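Local coordinates for galacto-N-biose/lacto-N-biose I transporter substrate-binding protein (Bifidobacterium longum, PDB 2Z8F), which binds galacto-N-biose, lacto-N-biose and related oligosaccharides such as lacto-N-tetraose, probably delivering them to its ABC transporter as the extracellular solute-binding component, at residues Y136-A139 against E140-L144; F351-A354 against N355-G359; N228-D232 against P233-A237. All coordinates share one frame; numbering follows the deposited sequence.

All three contacts are local and partly buried, but they lie at different distances from the chain centre: contact 1 about 27 Å, contact 3 about 18 Å and contact 2 about 13 Å, centre to centre. Contact 1 combines a buried Tyr136-Phe141 pair with exposed Lys138 and Glu142, while contact 2 buries Phe351 and Ala354. These two share a neighbourhood: strand 132-137 feeds the helix of contact 1 and packs against that of contact 2, and strand 269-273 touches both. Contact 1 is a helix start with a side-chain cap; contact 2 is a helix end joined through main-chain bonds. Contact 3, at another helix start, layers flat side chains beside bound sugars.

Contact 1: Y136-A139 against E140-L144; sequences YNKA and EFEKL
Asn137 OD1 accepts the main-chain N-H of Glu140 at 3.0 Å, a fairly straight bond whose donor stands well above the plane of the side-chain carbonyl. Asn137 occupies the N-cap position of helix 138-143, and this is its capping bond. With CG anti to the backbone N (chi1 -175°), Asn137 lays its amide beside the first turn, where the aliphatic part of Glu140 meets it, Glu140 CG lying 3.5 Å from Asn137 CG. The amide and carboxylate planes are steeply inclined to each other. With OD1 held by Glu140 N and ND2 hydrogen-bonded to Glu268, the rotation of the Asn137 amide is fixed from both ends.

The main-chain oxygen of Asn137 also starts the helical pattern, taking the N-H of Phe141 at 3.0 Å almost in line with its carbonyl bond. The next two bonds, from Glu142 N to Lys138 O and from Lys143 N to Ala139 O, continue it. The segment is thus a strand-to-helix junction: strand 132-137, central in a three-stranded antiparallel sheet, runs directly into the helix.

Tyr136 and Phe141 meet across this bend in a T-shaped (edge-to-face) pair, centroids 5.1 Å apart and planes at 56°. Tyr136 CD1 hangs 3.9 Å above the middle of the Phe141 ring, while Tyr136 CB touches Phe141 CE1 at 3.7 Å. Ile146, Ile149 and Ile170 also pack on Phe141. Toward solvent, Lys138 and Glu142 run side by side, but Lys138 NZ remains 5.0 Å from Glu142 OE2.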
loop_
_atom_site.group_PDB
_atom_site.type_symbol
_atom_site.label_atom_id
_atom_site.label_comp_id
_atom_site.label_asym_id
_atom_site.label_seq_id
_atom_site.Cartn_x
_atom_site.Cartn_y
_atom_site.Cartn_z
ATOM N N TYR A 136 -16.440 0.547 -7.267
ATOM C CA TYR A 136 -17.869 0.883 -7.105
ATOM C C TYR A 136 -18.767 -0.143 -7.773
ATOM O O TYR A 136 -18.359 -0.791 -8.755
ATOM C CB TYR A 136 -18.201 2.307 -7.615
ATOM C CG TYR A 136 -18.119 2.408 -9.115
ATOM C CD1 TYR A 136 -19.277 2.439 -9.908
ATOM C CD2 TYR A 136 -16.882 2.430 -9.748
ATOM C CE1 TYR A 136 -19.191 2.502 -11.296
ATOM C CE2 TYR A 136 -16.794 2.487 -11.129
ATOM C CZ TYR A 136 -17.940 2.521 -11.890
ATOM O OH TYR A 136 -17.787 2.565 -13.260
ATOM N N ASN A 137 -19.975 -0.287 -7.233
ATOM C CA ASN A 137 -20.980 -1.165 -7.843
ATOM C C ASN A 137 -21.811 -0.381 -8.847
ATOM O O ASN A 137 -22.682 0.404 -8.479
ATOM C CB ASN A 137 -21.859 -1.844 -6.794
ATOM C CG ASN A 137 -22.808 -2.845 -7.420
ATOM O OD1 ASN A 137 -23.393 -2.564 -8.449
ATOM N ND2 ASN A 137 -22.949 -4.016 -6.810
ATOM N N LYS A 138 -21.516 -0.607 -10.126
ATOM C CA LYS A 138 -22.125 0.170 -11.204
ATOM C C LYS A 138 -23.642 -0.012 -11.244
ATOM O O LYS A 138 -24.373 0.932 -11.518
ATOM C CB LYS A 138 -21.484 -0.202 -12.547
ATOM C CG LYS A 138 -22.064 0.582 -13.718
ATOM C CD LYS A 138 -21.109 0.695 -14.877
ATOM C CE LYS A 138 -21.690 1.650 -15.927
ATOM N NZ LYS A 138 -20.632 2.245 -16.774
ATOM N N ALA A 139 -24.113 -1.229 -10.975
ATOM C CA ALA A 139 -25.552 -1.506 -10.941
ATOM C C ALA A 139 -26.279 -0.714 -9.847
ATOM O O ALA A 139 -27.380 -0.200 -10.073
ATOM C CB ALA A 139 -25.786 -3.000 -10.755
ATOM N N GLU A 140 -25.673 -0.644 -8.666
ATOM C CA GLU A 140 -26.270 0.083 -7.544
ATOM C C GLU A 140 -26.209 1.598 -7.785
ATOM O O GLU A 140 -27.119 2.326 -7.388
ATOM C CB GLU A 140 -25.611 -0.287 -6.217
ATOM C CG GLU A 140 -25.745 -1.782 -5.843
ATOM C CD GLU A 140 -27.137 -2.201 -5.355
ATOM O OE1 GLU A 140 -28.064 -1.359 -5.258
ATOM O OE2 GLU A 140 -27.295 -3.412 -5.053
ATOM N N PHE A 141 -25.144 2.066 -8.433
ATOM C CA PHE A 141 -25.072 3.473 -8.834
ATOM C C PHE A 141 -26.240 3.810 -9.745
ATOM O O PHE A 141 -26.870 4.850 -9.596
ATOM C CB PHE A 141 -23.741 3.813 -9.536
ATOM C CG PHE A 141 -22.652 4.283 -8.594
ATOM C CD1 PHE A 141 -22.336 3.554 -7.449
ATOM C CD2 PHE A 141 -21.913 5.435 -8.869
ATOM C CE1 PHE A 141 -21.340 3.964 -6.572
ATOM C CE2 PHE A 141 -20.900 5.866 -7.977
ATOM C CZ PHE A 141 -20.606 5.120 -6.836
ATOM N N GLU A 142 -26.503 2.929 -10.708
ATOM C CA GLU A 142 -27.588 3.141 -11.676
ATOM C C GLU A 142 -28.947 3.211 -10.987
ATOM O O GLU A 142 -29.745 4.092 -11.291
ATOM C CB GLU A 142 -27.557 2.071 -12.767
ATOM C CG GLU A 142 -26.268 2.114 -13.623
ATOM C CD GLU A 142 -26.211 3.289 -14.608
ATOM O OE1 GLU A 142 -27.300 3.786 -15.005
ATOM O OE2 GLU A 142 -25.073 3.691 -14.992
ATOM N N LYS A 143 -29.174 2.323 -10.027
ATOM C CA LYS A 143 -30.428 2.306 -9.268
ATOM C C LYS A 143 -30.667 3.625 -8.518
ATOM O O LYS A 143 -31.820 4.008 -8.281
ATOM C CB LYS A 143 -30.472 1.113 -8.314
ATOM C CG LYS A 143 -30.677 -0.210 -9.046
ATOM C CD LYS A 143 -30.497 -1.449 -8.163
ATOM C CE LYS A 143 -30.669 -2.728 -9.005
ATOM N NZ LYS A 143 -30.235 -3.985 -8.318
ATOM N N LEU A 144 -29.576 4.313 -8.167
ATOM C CA LEU A 144 -29.653 5.572 -7.430
ATOM C C LEU A 144 -29.646 6.778 -8.358
ATOM O O LEU A 144 -29.742 7.917 -7.908
ATOM C CB LEU A 144 -28.496 5.697 -6.428
ATOM C CG LEU A 144 -28.499 4.785 -5.203
ATOM C CD1 LEU A 144 -27.112 4.738 -4.589
ATOM C CD2 LEU A 144 -29.545 5.219 -4.153
#

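Contact 2: F351-A354 against N355-G359; sequences FKTA and NNNMG
Asn357 N donates to Ala354 O at 2.9 Å and makes a second, weak bond to Thr353 O at 3.2 Å, so one N-H serves both carbonyls where helix 347-356 runs out. The Ala354 bond is bent and its donor sits well above the carbonyl plane, whereas the bond two residues earlier, from Asn355 N to Phe351 O at 2.9 Å, is nearly straight (N-H...O 166°). Asn356 N to Lys352 O is likewise an ordinary helical bond. The spacing therefore tightens from four residues to three in the last turn, and Met358 N, bonded to Asn355 O, repeats the shorter spacing.

Around this main-chain frame the side chains touch lightly. Thr353 and Asn357 lie alongside each other, pointing the same way, with Thr353 CG2 at 3.9 Å from Asn357 ND2. The methyl takes that place because OG1 is turned beside the backbone N (chi1 -64°), where it bonds to Lys349 O one turn back.

Farther out, Phe351 and Ala354 face Val133 of strand 132-137, and strand 269-273 supplies Val271 and Gln273. Backbone bonds from Asn357 and Gly359 to Thr284 tie down the departing chain.

Every hydrogen bond between 351-354 and 355-359 joins main chain to main chain, and the division of Asn357 N between a bent bond and a weak one marks the fraying of the regular helical pattern.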
loop_
_atom_site.group_PDB
_atom_site.type_symbol
_atom_site.label_atom_id
_atom_site.label_comp_id
_atom_site.label_asym_id
_atom_site.label_seq_id
_atom_site.Cartn_x
_atom_site.Cartn_y
_atom_site.Cartn_z
ATOM N N PHE A 351 -5.251 -0.387 -13.033
ATOM C CA PHE A 351 -4.158 -0.289 -12.070
ATOM C C PHE A 351 -2.880 0.308 -12.676
ATOM O O PHE A 351 -2.154 1.039 -12.030
ATOM C CB PHE A 351 -3.874 -1.663 -11.466
ATOM C CG PHE A 351 -5.037 -2.247 -10.716
ATOM C CD1 PHE A 351 -6.111 -1.452 -10.288
ATOM C CD2 PHE A 351 -5.054 -3.610 -10.412
ATOM C CE1 PHE A 351 -7.187 -1.998 -9.581
ATOM C CE2 PHE A 351 -6.115 -4.175 -9.693
ATOM C CZ PHE A 351 -7.188 -3.385 -9.283
ATOM N N LYS A 352 -2.616 -0.035 -13.934
ATOM C CA LYS A 352 -1.453 0.462 -14.647
ATOM C C LYS A 352 -1.591 1.939 -14.935
ATOM O O LYS A 352 -0.625 2.698 -14.800
ATOM C CB LYS A 352 -1.299 -0.302 -15.966
ATOM C CG LYS A 352 -0.240 -1.346 -15.882
ATOM C CD LYS A 352 -0.487 -2.248 -14.694
ATOM C CE LYS A 352 0.505 -3.401 -14.617
ATOM N NZ LYS A 352 1.920 -2.963 -14.515
ATOM N N THR A 353 -2.785 2.348 -15.330
ATOM C CA THR A 353 -3.045 3.759 -15.564
ATOM C C THR A 353 -2.811 4.521 -14.251
ATOM O O THR A 353 -2.155 5.561 -14.223
ATOM C CB THR A 353 -4.478 3.971 -16.109
ATOM O OG1 THR A 353 -4.596 3.334 -17.398
ATOM C CG2 THR A 353 -4.792 5.443 -16.251
ATOM N N ALA A 354 -3.342 3.986 -13.160
ATOM C CA ALA A 354 -3.219 4.662 -11.862
ATOM C C ALA A 354 -1.756 4.789 -11.460
ATOM O O ALA A 354 -1.282 5.863 -11.057
ATOM C CB ALA A 354 -4.018 3.897 -10.791
ATOM N N ASN A 355 -1.019 3.690 -11.576
ATOM C CA ASN A 355 0.407 3.690 -11.284
ATOM C C ASN A 355 1.146 4.782 -12.067
ATOM O O ASN A 355 1.986 5.495 -11.506
ATOM C CB ASN A 355 1.012 2.336 -11.626
ATOM C CG ASN A 355 2.471 2.280 -11.326
ATOM O OD1 ASN A 355 3.314 2.422 -12.230
ATOM N ND2 ASN A 355 2.806 2.103 -10.053
ATOM N N ASN A 356 0.807 4.914 -13.349
ATOM C CA ASN A 356 1.494 5.874 -14.207
ATOM C C ASN A 356 1.139 7.312 -13.836
ATOM O O ASN A 356 1.853 8.244 -14.212
ATOM C CB ASN A 356 1.188 5.589 -15.685
ATOM C CG ASN A 356 1.736 4.234 -16.153
ATOM O OD1 ASN A 356 1.387 3.749 -17.241
ATOM N ND2 ASN A 356 2.585 3.614 -15.334
ATOM N N ASN A 357 0.063 7.488 -13.072
ATOM C CA ASN A 357 -0.417 8.814 -12.667
ATOM C C ASN A 357 -0.220 9.032 -11.168
ATOM O O ASN A 357 -0.830 9.924 -10.578
ATOM C CB ASN A 357 -1.908 8.954 -12.975
ATOM C CG ASN A 357 -2.184 9.226 -14.428
ATOM O OD1 ASN A 357 -1.360 9.822 -15.134
ATOM N ND2 ASN A 357 -3.363 8.836 -14.878
ATOM N N MET A 358 0.601 8.186 -10.548
ATOM C CA MET A 358 0.779 8.241 -9.096
ATOM C C MET A 358 1.907 9.194 -8.720
ATOM O O MET A 358 3.055 9.055 -9.201
ATOM C CB MET A 358 1.066 6.819 -8.561
ATOM C CG MET A 358 1.368 6.752 -7.100
ATOM S SD MET A 358 1.290 5.024 -6.566
ATOM C CE MET A 358 2.806 4.400 -7.262
ATOM N N GLY A 359 1.611 10.144 -7.837
ATOM C CA GLY A 359 2.658 11.049 -7.345
ATOM C C GLY A 359 3.769 10.416 -6.529
ATOM O O GLY A 359 3.555 9.434 -5.799
#

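Contact 3: N228-D232 against P233-A237; sequences NPRWD and PSFDA. With NAG (2-acetamido-2-deoxy-beta-D-glucopyranose), chain C; GAL (beta-D-galactopyranose), chain B.
Arg230 lies flat between two aromatic side chains. Its guanidinium is only 11° from parallel to the Phe235 ring, whose CE2 sits over one face of the group, while Trp231 CH2 is 3.9 Å above the plane of the other, over its centre. A bend at chi2 (61°) folds the arginine chain over the phenylalanine, and Arg230 CD makes a CH-pi contact 3.6 Å from the ring centroid.

The indole adds a further layer: Arg230 CG packs on one face of Trp231, and the N-acetylglucosamine covers the opposite one, its C5 at 3.6 Å from Trp231 CZ2. The neighbouring galactose brings C6 to 3.6 Å from Trp231 CD1, and Trp231 NE1 is hydrogen-bonded to Glu177. Were Trp231 an alanine, the N-acetylglucosamine would probably lose its aromatic platform, a gap would open beside the guanidinium, and Glu177 would be left without its NE1 partner.

Glu253 holds the arginine by a salt bridge to NE. A water in plane at the guanidinium edge donates to Arg230 O and to Asp236 OD1, each at 2.7 Å, linking turn and helix. Phe235 N bonds to Asp232 O at 2.9 Å, just after the type I turn Pro229 to Asp232.

The turn thus presents Trp231 to the glycan pocket from the loop between helices 207-221 and 233-240, with Phe235 on the latter reaching Gln174 and Leu244 shortly before strand 246-250.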
loop_
_atom_site.group_PDB
_atom_site.type_symbol
_atom_site.label_atom_id
_atom_site.label_comp_id
_atom_site.label_asym_id
_atom_site.label_seq_id
_atom_site.Cartn_x
_atom_site.Cartn_y
_atom_site.Cartn_z
ATOM N N ASN A 228 -16.632 2.042 9.585
ATOM C CA ASN A 228 -16.084 0.767 10.055
ATOM C C ASN A 228 -14.592 0.688 9.743
ATOM O O ASN A 228 -14.179 1.096 8.655
ATOM C CB ASN A 228 -16.799 -0.414 9.393
ATOM C CG ASN A 228 -18.307 -0.359 9.553
ATOM O OD1 ASN A 228 -19.035 -0.332 8.558
ATOM N ND2 ASN A 228 -18.784 -0.323 10.806
ATOM N N PRO A 229 -13.774 0.202 10.693
ATOM C CA PRO A 229 -12.356 -0.020 10.407
ATOM C C PRO A 229 -12.210 -1.025 9.262
ATOM O O PRO A 229 -12.968 -2.002 9.201
ATOM C CB PRO A 229 -11.822 -0.593 11.733
ATOM C CG PRO A 229 -12.777 -0.049 12.759
ATOM C CD PRO A 229 -14.108 -0.118 12.099
ATOM N N ARG A 230 -11.282 -0.771 8.339
ATOM C CA ARG A 230 -11.153 -1.573 7.109
ATOM C C ARG A 230 -10.993 -3.068 7.393
ATOM O O ARG A 230 -11.507 -3.927 6.655
ATOM C CB ARG A 230 -9.920 -1.076 6.333
ATOM C CG ARG A 230 -9.549 -1.878 5.082
ATOM C CD ARG A 230 -10.656 -1.872 4.044
ATOM N NE ARG A 230 -10.301 -2.642 2.862
ATOM C CZ ARG A 230 -10.421 -3.956 2.751
ATOM N NH1 ARG A 230 -10.890 -4.684 3.767
ATOM N NH2 ARG A 230 -10.069 -4.542 1.622
ATOM N N TRP A 231 -10.253 -3.354 8.450
ATOM C CA TRP A 231 -9.841 -4.730 8.729
ATOM C C TRP A 231 -10.743 -5.425 9.738
ATOM O O TRP A 231 -10.484 -6.575 10.104
ATOM C CB TRP A 231 -8.337 -4.785 9.061
ATOM C CG TRP A 231 -7.559 -4.119 7.931
ATOM C CD1 TRP A 231 -6.948 -2.899 7.969
ATOM C CD2 TRP A 231 -7.417 -4.602 6.580
ATOM N NE1 TRP A 231 -6.424 -2.595 6.731
ATOM C CE2 TRP A 231 -6.689 -3.624 5.861
ATOM C CE3 TRP A 231 -7.837 -5.761 5.910
ATOM C CZ2 TRP A 231 -6.366 -3.767 4.502
ATOM C CZ3 TRP A 231 -7.510 -5.915 4.562
ATOM C CH2 TRP A 231 -6.778 -4.918 3.873
ATOM N N ASP A 232 -11.814 -4.745 10.142
ATOM C CA ASP A 232 -12.847 -5.328 11.021
ATOM C C ASP A 232 -13.929 -6.085 10.249
ATOM O O ASP A 232 -14.270 -5.724 9.126
ATOM C CB ASP A 232 -13.496 -4.228 11.868
ATOM C CG ASP A 232 -12.657 -3.852 13.073
ATOM O OD1 ASP A 232 -11.561 -4.441 13.260
ATOM O OD2 ASP A 232 -13.094 -2.968 13.844
ATOM N N PRO A 233 -14.508 -7.148 10.860
ATOM C CA PRO A 233 -15.626 -7.845 10.225
ATOM C C PRO A 233 -16.801 -6.947 9.818
ATOM O O PRO A 233 -17.530 -7.278 8.881
ATOM C CB PRO A 233 -16.071 -8.856 11.310
ATOM C CG PRO A 233 -14.838 -9.073 12.123
ATOM C CD PRO A 233 -14.100 -7.776 12.130
ATOM N N SER A 234 -16.987 -5.829 10.522
ATOM C CA SER A 234 -18.031 -4.861 10.181
ATOM C C SER A 234 -17.813 -4.270 8.770
ATOM O O SER A 234 -18.775 -3.981 8.053
ATOM C CB SER A 234 -18.112 -3.758 11.234
ATOM O OG SER A 234 -16.878 -3.068 11.355
ATOM N N PHE A 235 -16.552 -4.141 8.350
ATOM C CA PHE A 235 -16.289 -3.686 6.980
ATOM C C PHE A 235 -16.756 -4.730 5.951
ATOM O O PHE A 235 -17.505 -4.411 5.025
ATOM C CB PHE A 235 -14.813 -3.315 6.793
ATOM C CG PHE A 235 -14.520 -2.643 5.469
ATOM C CD1 PHE A 235 -14.535 -1.262 5.371
ATOM C CD2 PHE A 235 -14.252 -3.399 4.329
ATOM C CE1 PHE A 235 -14.262 -0.642 4.169
ATOM C CE2 PHE A 235 -13.991 -2.774 3.111
ATOM C CZ PHE A 235 -14.007 -1.384 3.051
ATOM N N ASP A 236 -16.348 -5.989 6.135
ATOM C CA ASP A 236 -16.806 -7.066 5.253
ATOM C C ASP A 236 -18.329 -7.124 5.188
ATOM O O ASP A 236 -18.907 -7.205 4.100
ATOM C CB ASP A 236 -16.248 -8.424 5.704
ATOM C CG ASP A 236 -14.735 -8.517 5.583
ATOM O OD1 ASP A 236 -14.075 -7.502 5.269
ATOM O OD2 ASP A 236 -14.200 -9.626 5.800
ATOM N N ALA A 237 -18.971 -7.049 6.360
ATOM C CA ALA A 237 -20.432 -7.091 6.451
ATOM C C ALA A 237 -21.100 -6.002 5.613
ATOM O O ALA A 237 -22.144 -6.245 5.001
ATOM C CB ALA A 237 -20.889 -7.016 7.908
HETATM C C1 NAG C . -1.961 -2.964 6.110
HETATM C C2 NAG C . -0.841 -3.081 5.076
HETATM C C3 NAG C . -1.194 -3.939 3.852
HETATM C C4 NAG C . -1.855 -5.268 4.314
HETATM C C5 NAG C . -3.015 -4.911 5.250
HETATM C C6 NAG C . -3.834 -6.146 5.641
HETATM C C7 NAG C . 0.793 -1.337 4.753
HETATM C C8 NAG C . 1.054 0.066 4.271
HETATM N N2 NAG C . -0.469 -1.717 4.657
HETATM O O3 NAG C . 0.071 -4.081 3.220
HETATM O O4 NAG C . -2.368 -5.937 3.189
HETATM O O5 NAG C . -2.468 -4.263 6.385
HETATM O O6 NAG C . -3.020 -6.992 6.414
HETATM O O7 NAG C . 1.733 -2.021 5.158
HETATM C C1 GAL B . -2.054 -0.495 10.423
HETATM C C2 GAL B . -1.334 -1.083 9.198
HETATM C C3 GAL B . -2.270 -1.761 8.206
HETATM C C4 GAL B . -3.228 -2.718 8.923
HETATM C C5 GAL B . -3.905 -1.989 10.088
HETATM C C6 GAL B . -4.798 -2.912 10.916
HETATM O O2 GAL B . -0.641 -0.032 8.575
HETATM O O3 GAL B . -1.374 -2.382 7.283
HETATM O O4 GAL B . -2.430 -3.748 9.446
HETATM O O5 GAL B . -2.932 -1.460 10.954
HETATM O O6 GAL B . -5.361 -2.122 11.968
HETATM O O HOH W 1 -17.680 -0.522 13.217
HETATM O O HOH W 2 -11.708 -6.654 6.382
#